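Local coordinates for Rbsd/fucu transport protein family protein (Streptococcus pneumoniae, PDB 4A34) that binds L-fucose and, as a fucose mutarotase, probably speeds the interconversion of the sugar's alpha and beta anomers, at residues L42-G47 with I121-E126; S69-M74 with I133-G138; A36-K41 with E113-A118; H4-I9 with I57-P62. One frame throughout, in Å; residues are numbered along the deposited sequence.

Contact 1 (L42-G47 with I121-E126). With K (potassium ion), chain B.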
# COMPACT_ATOMS: atom_id res chain seq x y z
N LEU I 42 13.57 -8.98 -5.71
CA LEU I 42 13.48 -10.40 -6.06
C LEU I 42 12.75 -10.70 -7.37
O LEU I 42 11.61 -10.26 -7.58
CB LEU I 42 12.82 -11.19 -4.92
CG LEU I 42 12.67 -12.70 -5.12
CD1 LEU I 42 14.03 -13.39 -5.17
CD2 LEU I 42 11.83 -13.32 -4.02
N ILE I 43 13.41 -11.45 -8.25
CA ILE I 43 12.79 -12.00 -9.44
C ILE I 43 12.86 -13.52 -9.32
O ILE I 43 13.94 -14.07 -9.10
CB ILE I 43 13.51 -11.54 -10.70
CG1 ILE I 43 13.44 -10.02 -10.81
CG2 ILE I 43 12.90 -12.20 -11.95
CD1 ILE I 43 14.69 -9.41 -11.35
N ARG I 44 11.72 -14.20 -9.45
CA ARG I 44 11.72 -15.65 -9.37
C ARG I 44 11.65 -16.27 -10.76
O ARG I 44 10.68 -16.08 -11.49
CB ARG I 44 10.58 -16.18 -8.49
CG ARG I 44 10.65 -15.81 -7.02
CD ARG I 44 9.96 -16.86 -6.15
NE ARG I 44 10.82 -18.03 -5.98
CZ ARG I 44 11.64 -18.22 -4.95
NH1 ARG I 44 11.71 -17.33 -3.97
NH2 ARG I 44 12.40 -19.30 -4.90
N CYS I 45 12.68 -17.04 -11.11
CA CYS I 45 12.69 -17.83 -12.34
C CYS I 45 12.93 -19.31 -12.02
O CYS I 45 13.83 -19.95 -12.56
CB CYS I 45 13.74 -17.26 -13.28
SG CYS I 45 13.31 -15.60 -13.80
N ASP I 46 12.08 -19.84 -11.13
CA ASP I 46 12.24 -21.19 -10.59
C ASP I 46 12.36 -22.30 -11.64
O ASP I 46 12.87 -23.39 -11.34
CB ASP I 46 11.10 -21.50 -9.61
CG ASP I 46 11.15 -20.65 -8.36
OD1 ASP I 46 12.10 -20.82 -7.56
OD2 ASP I 46 10.24 -19.83 -8.16
N GLY I 47 11.90 -22.03 -12.86
CA GLY I 47 11.90 -23.05 -13.92
C GLY I 47 13.08 -23.00 -14.88
O GLY I 47 13.14 -23.79 -15.82
N ILE I 121 18.29 -10.09 -7.27
CA ILE I 121 18.63 -11.49 -7.32
C ILE I 121 17.51 -12.19 -8.07
O ILE I 121 16.32 -11.97 -7.79
CB ILE I 121 18.80 -12.09 -5.91
CG1 ILE I 121 19.87 -11.32 -5.12
CG2 ILE I 121 19.07 -13.60 -6.01
CD1 ILE I 121 20.17 -11.87 -3.74
N VAL I 122 17.89 -13.02 -9.04
CA VAL I 122 16.95 -13.94 -9.67
C VAL I 122 17.16 -15.37 -9.15
O VAL I 122 18.24 -15.93 -9.26
CB VAL I 122 16.98 -13.87 -11.23
CG1 VAL I 122 18.36 -13.62 -11.74
CG2 VAL I 122 16.39 -15.12 -11.86
N ALA I 123 16.11 -15.92 -8.54
CA ALA I 123 16.11 -17.31 -8.11
C ALA I 123 15.84 -18.22 -9.31
O ALA I 123 14.80 -18.11 -9.96
CB ALA I 123 15.07 -17.52 -7.02
N THR I 124 16.77 -19.11 -9.60
CA THR I 124 16.61 -20.01 -10.73
C THR I 124 16.31 -21.42 -10.25
O THR I 124 16.19 -21.67 -9.05
CB THR I 124 17.88 -20.01 -11.60
OG1 THR I 124 18.92 -20.68 -10.88
CG2 THR I 124 18.31 -18.58 -11.95
N GLY I 125 16.16 -22.35 -11.19
CA GLY I 125 15.86 -23.74 -10.87
C GLY I 125 17.10 -24.62 -10.87
O GLY I 125 17.00 -25.84 -10.77
N GLU I 126 18.26 -23.98 -10.98
CA GLU I 126 19.55 -24.67 -11.04
C GLU I 126 19.84 -25.57 -9.82
O GLU I 126 20.00 -25.08 -8.70
CB GLU I 126 20.66 -23.65 -11.22
CG GLU I 126 22.01 -24.26 -11.48
CD GLU I 126 21.96 -25.33 -12.55
OE1 GLU I 126 21.83 -24.99 -13.74
OE2 GLU I 126 22.05 -26.52 -12.18
K K B . 8.20 -16.58 -11.76
O HOH W 1 14.30 -22.64 -7.38
O HOH W 2 8.74 -19.07 -10.32
O HOH W 3 7.03 -14.17 -10.55
O HOH W 4 8.40 -16.04 -14.65
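Strands 42-45 and 120-124 form a parallel pair at one edge of the mixed sheet, with L42, I43 and R44 level with I121, V122 and A123. Three backbone bonds join them. I43 N gives a nearly straight bond (177°) to I121 O at 3.0 Å. I43 O then accepts from A123 N at 2.9 Å, and A123 O accepts from C45 N at 2.6 Å. On the face of I43 and C45, the sulfur C45 SG lies 3.7 Å from V122 CG2. I43 also packs on helix 11-19. On the other face, the R44 guanidinium passes over the methyl of A123, with NH2 3.8 Å from A123 CB. A bend in the arginine chain (chi3 78°) turns the group back to D46. R44 grips it side-on: R44 NE meets D46 OD2 at 2.9 Å and R44 NH2 meets D46 OD1 at 3.1 Å. Both oxygens use syn lone pairs and lie almost in the guanidinium plane, which holds the group flat over A123. One water donates to both D46 OD1 and T124 O, adding a polar link across the pair. R44 O points off the sheet edge and binds a potassium ion at 2.5 Å. R44 O of a second subunit binds the same ion. A further water ligand of the ion donates to D46 OD2. R44 C=O and C45 N-H belong to one peptide group. The potassium ion may therefore polarise that group and could strengthen the bond from C45 N to A123 O.

Contact 2 (S69-M74 with I133-G138)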
# COMPACT_ATOMS: atom_id res chain seq x y z
N SER I 69 37.05 -7.03 -11.60
CA SER I 69 36.13 -8.16 -11.59
C SER I 69 34.69 -7.73 -11.87
O SER I 69 34.06 -7.04 -11.05
CB SER I 69 36.22 -8.92 -10.27
OG SER I 69 35.47 -10.12 -10.34
N SER I 70 34.17 -8.16 -13.02
CA SER I 70 32.78 -7.91 -13.36
C SER I 70 31.92 -9.15 -13.10
O SER I 70 30.69 -9.09 -13.16
CB SER I 70 32.65 -7.46 -14.82
OG SER I 70 32.74 -8.57 -15.69
N ILE I 71 32.59 -10.28 -12.83
CA ILE I 71 31.92 -11.56 -12.58
C ILE I 71 32.49 -12.23 -11.32
O ILE I 71 33.70 -12.26 -11.11
CB ILE I 71 32.04 -12.51 -13.81
CG1 ILE I 71 31.30 -11.93 -15.01
CG2 ILE I 71 31.52 -13.90 -13.50
CD1 ILE I 71 31.85 -12.37 -16.33
N GLN I 72 31.61 -12.75 -10.46
CA GLN I 72 32.04 -13.45 -9.26
C GLN I 72 31.33 -14.79 -9.12
O GLN I 72 30.13 -14.89 -9.35
CB GLN I 72 31.77 -12.63 -7.99
CG GLN I 72 32.64 -11.40 -7.81
CD GLN I 72 32.07 -10.20 -8.53
OE1 GLN I 72 30.94 -9.76 -8.26
NE2 GLN I 72 32.84 -9.67 -9.47
N PHE I 73 32.08 -15.82 -8.75
CA PHE I 73 31.48 -17.09 -8.39
C PHE I 73 31.59 -17.26 -6.88
O PHE I 73 32.23 -16.46 -6.21
CB PHE I 73 32.12 -18.27 -9.13
CG PHE I 73 32.02 -18.19 -10.64
CD1 PHE I 73 31.05 -17.42 -11.26
CD2 PHE I 73 32.90 -18.92 -11.43
CE1 PHE I 73 30.97 -17.36 -12.66
CE2 PHE I 73 32.82 -18.87 -12.82
CZ PHE I 73 31.86 -18.08 -13.44
N MET I 74 30.93 -18.29 -6.35
CA MET I 74 31.01 -18.58 -4.92
C MET I 74 31.96 -19.75 -4.73
O MET I 74 31.67 -20.85 -5.19
CB MET I 74 29.63 -18.91 -4.35
CG MET I 74 29.66 -19.37 -2.89
SD MET I 74 28.06 -19.93 -2.27
CE MET I 74 27.22 -18.36 -2.03
N ILE I 133 26.13 -16.70 -9.69
CA ILE I 133 26.99 -15.76 -10.41
C ILE I 133 26.57 -14.35 -10.05
O ILE I 133 25.40 -14.11 -9.80
CB ILE I 133 26.89 -15.92 -11.96
CG1 ILE I 133 26.98 -17.38 -12.39
CG2 ILE I 133 27.98 -15.12 -12.66
CD1 ILE I 133 26.83 -17.59 -13.89
N ILE I 134 27.52 -13.41 -10.01
CA ILE I 134 27.17 -11.99 -9.94
C ILE I 134 27.75 -11.29 -11.16
O ILE I 134 28.94 -11.41 -11.45
CB ILE I 134 27.68 -11.26 -8.68
CG1 ILE I 134 27.26 -12.02 -7.41
CG2 ILE I 134 27.15 -9.83 -8.65
CD1 ILE I 134 27.84 -11.47 -6.16
N LEU I 135 26.87 -10.58 -11.87
CA LEU I 135 27.23 -9.86 -13.08
C LEU I 135 27.06 -8.38 -12.82
O LEU I 135 26.07 -7.97 -12.20
CB LEU I 135 26.32 -10.30 -14.22
CG LEU I 135 26.25 -11.79 -14.56
CD1 LEU I 135 25.14 -12.03 -15.57
CD2 LEU I 135 27.59 -12.28 -15.12
N LYS I 136 28.02 -7.59 -13.29
CA LYS I 136 28.00 -6.13 -13.11
C LYS I 136 27.84 -5.40 -14.44
O LYS I 136 28.71 -5.47 -15.31
CB LYS I 136 29.26 -5.66 -12.36
CG LYS I 136 29.26 -4.17 -12.01
CD LYS I 136 30.65 -3.66 -11.65
CE LYS I 136 30.89 -3.62 -10.16
NZ LYS I 136 30.12 -2.55 -9.50
N LYS I 137 26.73 -4.67 -14.59
CA LYS I 137 26.35 -4.01 -15.84
C LYS I 137 27.33 -2.94 -16.32
O LYS I 137 27.72 -2.04 -15.57
CB LYS I 137 24.93 -3.43 -15.70
CG LYS I 137 24.47 -2.62 -16.92
CD LYS I 137 22.97 -2.45 -16.96
CE LYS I 137 22.50 -1.99 -18.32
NZ LYS I 137 21.02 -2.00 -18.39
N GLY I 138 27.72 -3.04 -17.60
CA GLY I 138 28.65 -2.11 -18.22
C GLY I 138 27.96 -1.06 -19.07
O GLY I 138 26.74 -1.09 -19.25
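I134 O is approached by two groups of strand 71-74: Q72 N donates to it at 3.1 Å, and I71 CA brings a CA-H...O contact at 3.2 Å. This is an antiparallel strand pair inside the mixed sheet, between strands 25-29 and 103-106. Q72 and I134 form its hydrogen-bonded pair. The return bond runs from I134 N to Q72 O, also at 3.1 Å. A weak bond from K136 N to S70 O extends the ladder. The Q72 chain is bent at chi2 (85°), which lays OE1 against I134 CB at 3.6 Å. Its amide nitrogen turns the other way. Q72 NE2 donates to S69 OG at 2.8 Å, almost in the amide plane, so the rotation of the amide is fixed. The charged end of K136 leaves the pair for E25. On the opposite face the side chains of I71, L135, I133 and F73 lie side by side. I50 and L54 of helix 50-60 pack on I133, and L54 and I57 on L135. There I71 CG1 touches L135 CD2 at 3.7 Å, while I133 CG2 meets the F73 ring in its plane, at the edge, 3.7 Å from CE1.

Contact 3 (A36-K41 with E113-A118)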
# COMPACT_ATOMS: atom_id res chain seq x y z
N ALA I 36 15.55 -15.20 -1.52
CA ALA I 36 14.46 -14.40 -0.98
C ALA I 36 14.89 -13.56 0.23
O ALA I 36 14.49 -12.41 0.37
CB ALA I 36 13.26 -15.27 -0.64
N SER I 37 15.72 -14.14 1.10
CA SER I 37 16.18 -13.40 2.27
C SER I 37 17.28 -12.36 2.01
O SER I 37 17.38 -11.37 2.73
CB SER I 37 16.56 -14.36 3.41
OG SER I 37 17.77 -15.04 3.14
N CYS I 38 18.09 -12.55 0.96
CA CYS I 38 19.15 -11.59 0.62
C CYS I 38 18.73 -10.43 -0.32
O CYS I 38 19.39 -9.38 -0.38
CB CYS I 38 20.35 -12.32 0.01
SG CYS I 38 21.20 -13.47 1.14
N ALA I 39 17.62 -10.62 -1.04
CA ALA I 39 17.28 -9.78 -2.18
C ALA I 39 16.79 -8.36 -1.85
O ALA I 39 15.85 -8.19 -1.07
CB ALA I 39 16.28 -10.50 -3.07
N ASN I 40 17.44 -7.36 -2.44
CA ASN I 40 16.89 -6.00 -2.46
C ASN I 40 15.62 -6.04 -3.32
O ASN I 40 14.57 -5.57 -2.90
CB ASN I 40 17.90 -4.98 -3.01
CG ASN I 40 17.26 -3.62 -3.35
OD1 ASN I 40 16.69 -2.96 -2.48
ND2 ASN I 40 17.36 -3.20 -4.62
N LYS I 41 15.75 -6.64 -4.50
CA LYS I 41 14.64 -6.80 -5.42
C LYS I 41 14.66 -8.25 -5.92
O LYS I 41 15.66 -8.68 -6.46
CB LYS I 41 14.80 -5.80 -6.57
CG LYS I 41 13.70 -5.81 -7.62
CD LYS I 41 13.86 -4.64 -8.60
CE LYS I 41 12.74 -4.62 -9.64
NZ LYS I 41 11.41 -4.30 -9.02
N GLU I 113 26.86 -11.10 1.38
CA GLU I 113 26.86 -9.66 1.60
C GLU I 113 26.84 -8.83 0.30
O GLU I 113 26.10 -7.85 0.20
CB GLU I 113 28.01 -9.25 2.53
CG GLU I 113 27.95 -9.86 3.95
CD GLU I 113 26.68 -9.48 4.73
OE1 GLU I 113 26.22 -8.33 4.61
OE2 GLU I 113 26.15 -10.36 5.45
N ARG I 114 27.64 -9.21 -0.69
CA ARG I 114 27.58 -8.49 -1.97
C ARG I 114 26.21 -8.67 -2.66
O ARG I 114 25.70 -7.73 -3.29
CB ARG I 114 28.73 -8.87 -2.91
CG ARG I 114 29.14 -7.69 -3.80
CD ARG I 114 29.64 -8.13 -5.15
NE ARG I 114 31.09 -8.15 -5.26
CZ ARG I 114 31.79 -7.51 -6.19
NH1 ARG I 114 31.18 -6.78 -7.11
NH2 ARG I 114 33.11 -7.59 -6.20
N SER I 115 25.61 -9.85 -2.52
CA SER I 115 24.28 -10.10 -3.07
C SER I 115 23.18 -9.23 -2.44
O SER I 115 22.16 -8.96 -3.08
CB SER I 115 23.91 -11.58 -2.97
OG SER I 115 23.34 -11.89 -1.72
N LYS I 116 23.38 -8.78 -1.20
CA LYS I 116 22.43 -7.90 -0.53
C LYS I 116 22.50 -6.48 -1.09
O LYS I 116 21.53 -5.73 -1.03
CB LYS I 116 22.66 -7.88 0.98
CG LYS I 116 22.49 -9.21 1.67
CD LYS I 116 22.63 -9.09 3.19
CE LYS I 116 22.40 -10.43 3.86
NZ LYS I 116 22.97 -10.48 5.22
N LYS I 117 23.66 -6.14 -1.65
CA LYS I 117 23.90 -4.82 -2.24
C LYS I 117 23.64 -4.81 -3.74
O LYS I 117 23.75 -3.77 -4.38
CB LYS I 117 25.33 -4.35 -1.95
CG LYS I 117 25.46 -3.41 -0.75
CD LYS I 117 26.20 -4.04 0.43
CE LYS I 117 27.71 -3.82 0.35
NZ LYS I 117 28.43 -4.53 1.45
N ALA I 118 23.33 -5.98 -4.30
CA ALA I 118 23.04 -6.08 -5.72
C ALA I 118 21.66 -5.51 -5.99
O ALA I 118 20.81 -5.48 -5.09
CB ALA I 118 23.14 -7.51 -6.20
O HOH W 5 19.62 -7.57 -4.07
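Van der Waals packing between C38 and the pair S115 and K116 brings the two segments together. The bond from CA to CB of C38 points at helix 108-116. C38 CB rests 3.5 Å from S115 OG and 4.1 Å from K116 CG. S115 OG sits between its own backbone N and carbonyl carbon (chi1 86°), which turns it to C38. The same hydroxyl is hydrogen-bonded to Y112 O and to Y33 OH, so this buried polar atom is well satisfied. A second kind of interaction is a CA-H...O contact. K116 CA lies 3.4 Å from C38 O, with an angle of 161° at the hydrogen. The polar link between the segments is indirect and runs through one water. It accepts from N40 N at 2.7 Å and donates to A118 O at 2.6 Å and to S115 O at 3.1 Å. It thus serves three backbone atoms where the chain leaves both helices. N40 CB stands beside A118 O, and N40 ND2 bonds to Y119 O. K116 pairs within its own segment, while R114 reaches E25 outside it. K116 runs out extended beyond CG, and its NZ meets E113 OE2 at 3.2 Å from above the carboxylate plane (38° out of it). Beneath, I121 of strand 120-124 packs on both C38 and S115. The arrangement joins the C-terminal parts of two helices that lead into neighbouring parallel strands, 42-45 and 120-124. It borders the fucose pocket: Y33, P34 and Y112 line the bound sugar, and the C38 side chain is about 8 Å from it.

Contact 4 (H4-I9 with I57-P62)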
# COMPACT_ATOMS: atom_id res chain seq x y z
N HIS I 4 12.57 -11.21 -31.33
CA HIS I 4 13.95 -10.69 -31.20
C HIS I 4 14.48 -10.60 -29.76
O HIS I 4 15.56 -10.07 -29.52
CB HIS I 4 14.10 -9.34 -31.91
CG HIS I 4 13.69 -9.37 -33.35
ND1 HIS I 4 12.70 -8.56 -33.86
CD2 HIS I 4 14.14 -10.12 -34.39
CE1 HIS I 4 12.56 -8.81 -35.16
NE2 HIS I 4 13.42 -9.75 -35.50
N ILE I 5 13.71 -11.14 -28.83
CA ILE I 5 14.06 -11.13 -27.43
C ILE I 5 14.18 -12.58 -26.98
O ILE I 5 13.30 -13.38 -27.25
CB ILE I 5 13.00 -10.35 -26.61
CG1 ILE I 5 13.23 -8.85 -26.79
CG2 ILE I 5 13.03 -10.73 -25.14
CD1 ILE I 5 12.02 -8.00 -26.57
N PRO I 6 15.29 -12.93 -26.29
CA PRO I 6 15.46 -14.27 -25.75
C PRO I 6 14.22 -14.71 -24.98
O PRO I 6 13.71 -13.95 -24.15
CB PRO I 6 16.64 -14.12 -24.79
CG PRO I 6 17.41 -12.96 -25.32
CD PRO I 6 16.40 -12.03 -25.91
N LYS I 7 13.73 -15.91 -25.27
CA LYS I 7 12.45 -16.37 -24.75
C LYS I 7 12.47 -16.88 -23.30
O LYS I 7 11.42 -17.26 -22.76
CB LYS I 7 11.81 -17.40 -25.69
CG LYS I 7 10.80 -16.77 -26.66
CD LYS I 7 10.16 -17.80 -27.59
CE LYS I 7 8.73 -17.40 -27.96
NZ LYS I 7 7.79 -17.48 -26.78
N ASN I 8 13.65 -16.88 -22.68
CA ASN I 8 13.81 -17.29 -21.28
C ASN I 8 14.07 -16.09 -20.35
O ASN I 8 14.42 -16.25 -19.18
CB ASN I 8 14.91 -18.35 -21.15
CG ASN I 8 16.23 -17.89 -21.73
OD1 ASN I 8 16.32 -16.84 -22.36
ND2 ASN I 8 17.28 -18.69 -21.51
N ILE I 9 13.88 -14.89 -20.88
CA ILE I 9 13.92 -13.69 -20.07
C ILE I 9 12.49 -13.25 -19.79
O ILE I 9 11.79 -12.79 -20.68
CB ILE I 9 14.74 -12.56 -20.75
CG1 ILE I 9 16.20 -13.01 -20.86
CG2 ILE I 9 14.63 -11.26 -19.95
CD1 ILE I 9 17.18 -11.91 -21.21
N ILE I 57 21.35 -13.15 -20.93
CA ILE I 57 21.71 -11.93 -20.23
C ILE I 57 22.98 -11.33 -20.84
O ILE I 57 23.03 -10.12 -21.07
CB ILE I 57 21.83 -12.15 -18.69
CG1 ILE I 57 20.44 -12.46 -18.11
CG2 ILE I 57 22.43 -10.94 -18.00
CD1 ILE I 57 20.40 -12.69 -16.63
N LEU I 58 23.98 -12.17 -21.12
CA LEU I 58 25.23 -11.70 -21.75
C LEU I 58 24.99 -11.12 -23.15
O LEU I 58 25.66 -10.16 -23.57
CB LEU I 58 26.28 -12.81 -21.79
CG LEU I 58 26.90 -13.24 -20.46
CD1 LEU I 58 27.82 -14.41 -20.67
CD2 LEU I 58 27.63 -12.11 -19.76
N TYR I 59 24.01 -11.69 -23.85
CA TYR I 59 23.56 -11.19 -25.16
C TYR I 59 23.06 -9.74 -25.11
O TYR I 59 23.34 -8.95 -26.01
CB TYR I 59 22.46 -12.10 -25.70
CG TYR I 59 21.96 -11.75 -27.08
CD1 TYR I 59 22.81 -11.81 -28.19
CD2 TYR I 59 20.62 -11.38 -27.29
CE1 TYR I 59 22.35 -11.50 -29.47
CE2 TYR I 59 20.15 -11.06 -28.57
CZ TYR I 59 21.02 -11.13 -29.65
OH TYR I 59 20.58 -10.81 -30.91
N LEU I 60 22.33 -9.39 -24.05
CA LEU I 60 21.68 -8.09 -23.95
C LEU I 60 22.45 -7.07 -23.10
O LEU I 60 22.37 -5.87 -23.36
CB LEU I 60 20.27 -8.23 -23.40
CG LEU I 60 19.22 -9.07 -24.14
CD1 LEU I 60 17.90 -9.01 -23.39
CD2 LEU I 60 19.03 -8.65 -25.58
N MET I 61 23.19 -7.56 -22.11
CA MET I 61 23.81 -6.69 -21.12
C MET I 61 25.35 -6.77 -21.09
O MET I 61 25.90 -7.81 -20.75
CB MET I 61 23.23 -7.00 -19.73
CG MET I 61 23.68 -6.07 -18.62
SD MET I 61 23.27 -6.72 -16.99
CE MET I 61 24.61 -7.90 -16.74
N PRO I 62 26.03 -5.67 -21.44
CA PRO I 62 27.49 -5.62 -21.42
C PRO I 62 28.02 -5.66 -20.00
O PRO I 62 27.34 -5.21 -19.07
CB PRO I 62 27.81 -4.26 -22.04
CG PRO I 62 26.58 -3.87 -22.76
CD PRO I 62 25.47 -4.40 -21.93
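I9 and L60 reach toward each other tip to tip, with I9 CD1 and L60 CD1 3.7 Å apart. I9 holds CG1 anti to its carbonyl carbon (chi1 -64°) and runs on extended to CD1 (chi2 -167°). That carries the methyl across to helix 50-60, where it also comes 4.4 Å from I57 N. L60 has the same first torsion and sends its own methyl back. P6 stands next to this pair. Its ring atom CD is 4.2 Å from L60 CD1, so one leucine methyl touches both ends of the turn. P6 CG approaches the Y59 ring aslant, 4.1 Å from CD2. The loop 4-9 precedes helix 11-19 and lies along the last turn of helix 50-60. Residues P6 to I9 form a type I beta turn, closed by a weak bond from I9 N to P6 O at 3.4 Å. The turn places P6 and I9 so that both direct their CB atoms at the helix. N8, between them, bonds through OD1 to S56 OG of helix 50-60. L14 of helix 11-19 packs against both I9 and L60 and so extends the apolar cluster. On the helix side, M61 N donates to I57 O at 2.8 Å as the chain leaves the helix. The outer side of the contact meets a neighbouring subunit. H4 stacks on Y59 of that subunit, and Y59 meets H4 of that subunit with the ring planes at about 40°. L60 makes backbone hydrogen bonds there, and its side chain packs on I5 of the same neighbour.

Contacts 1 and 2 are pairings in one mixed sheet, parallel in contact 1 and antiparallel in contact 2, with centres about 17 Å apart. Both rest on backbone hydrogen bonds. Contact 2 is the deepest, while contact 1 sits at the sheet edge and adds salt bridge, water and metal. Contacts 3 and 4 join elements outside the sheet, by packing and a bridging water in contact 3 and by apolar packing in contact 4. Contact 3 borders solvent through N40 and K116. It touches contact 1 through I121 and contact 2 through R114. In contact 4, I57 and M61 pack on L135 of contact 2. All four reach a neighbouring subunit, contact 4 most fully and contact 2 through K137 alone.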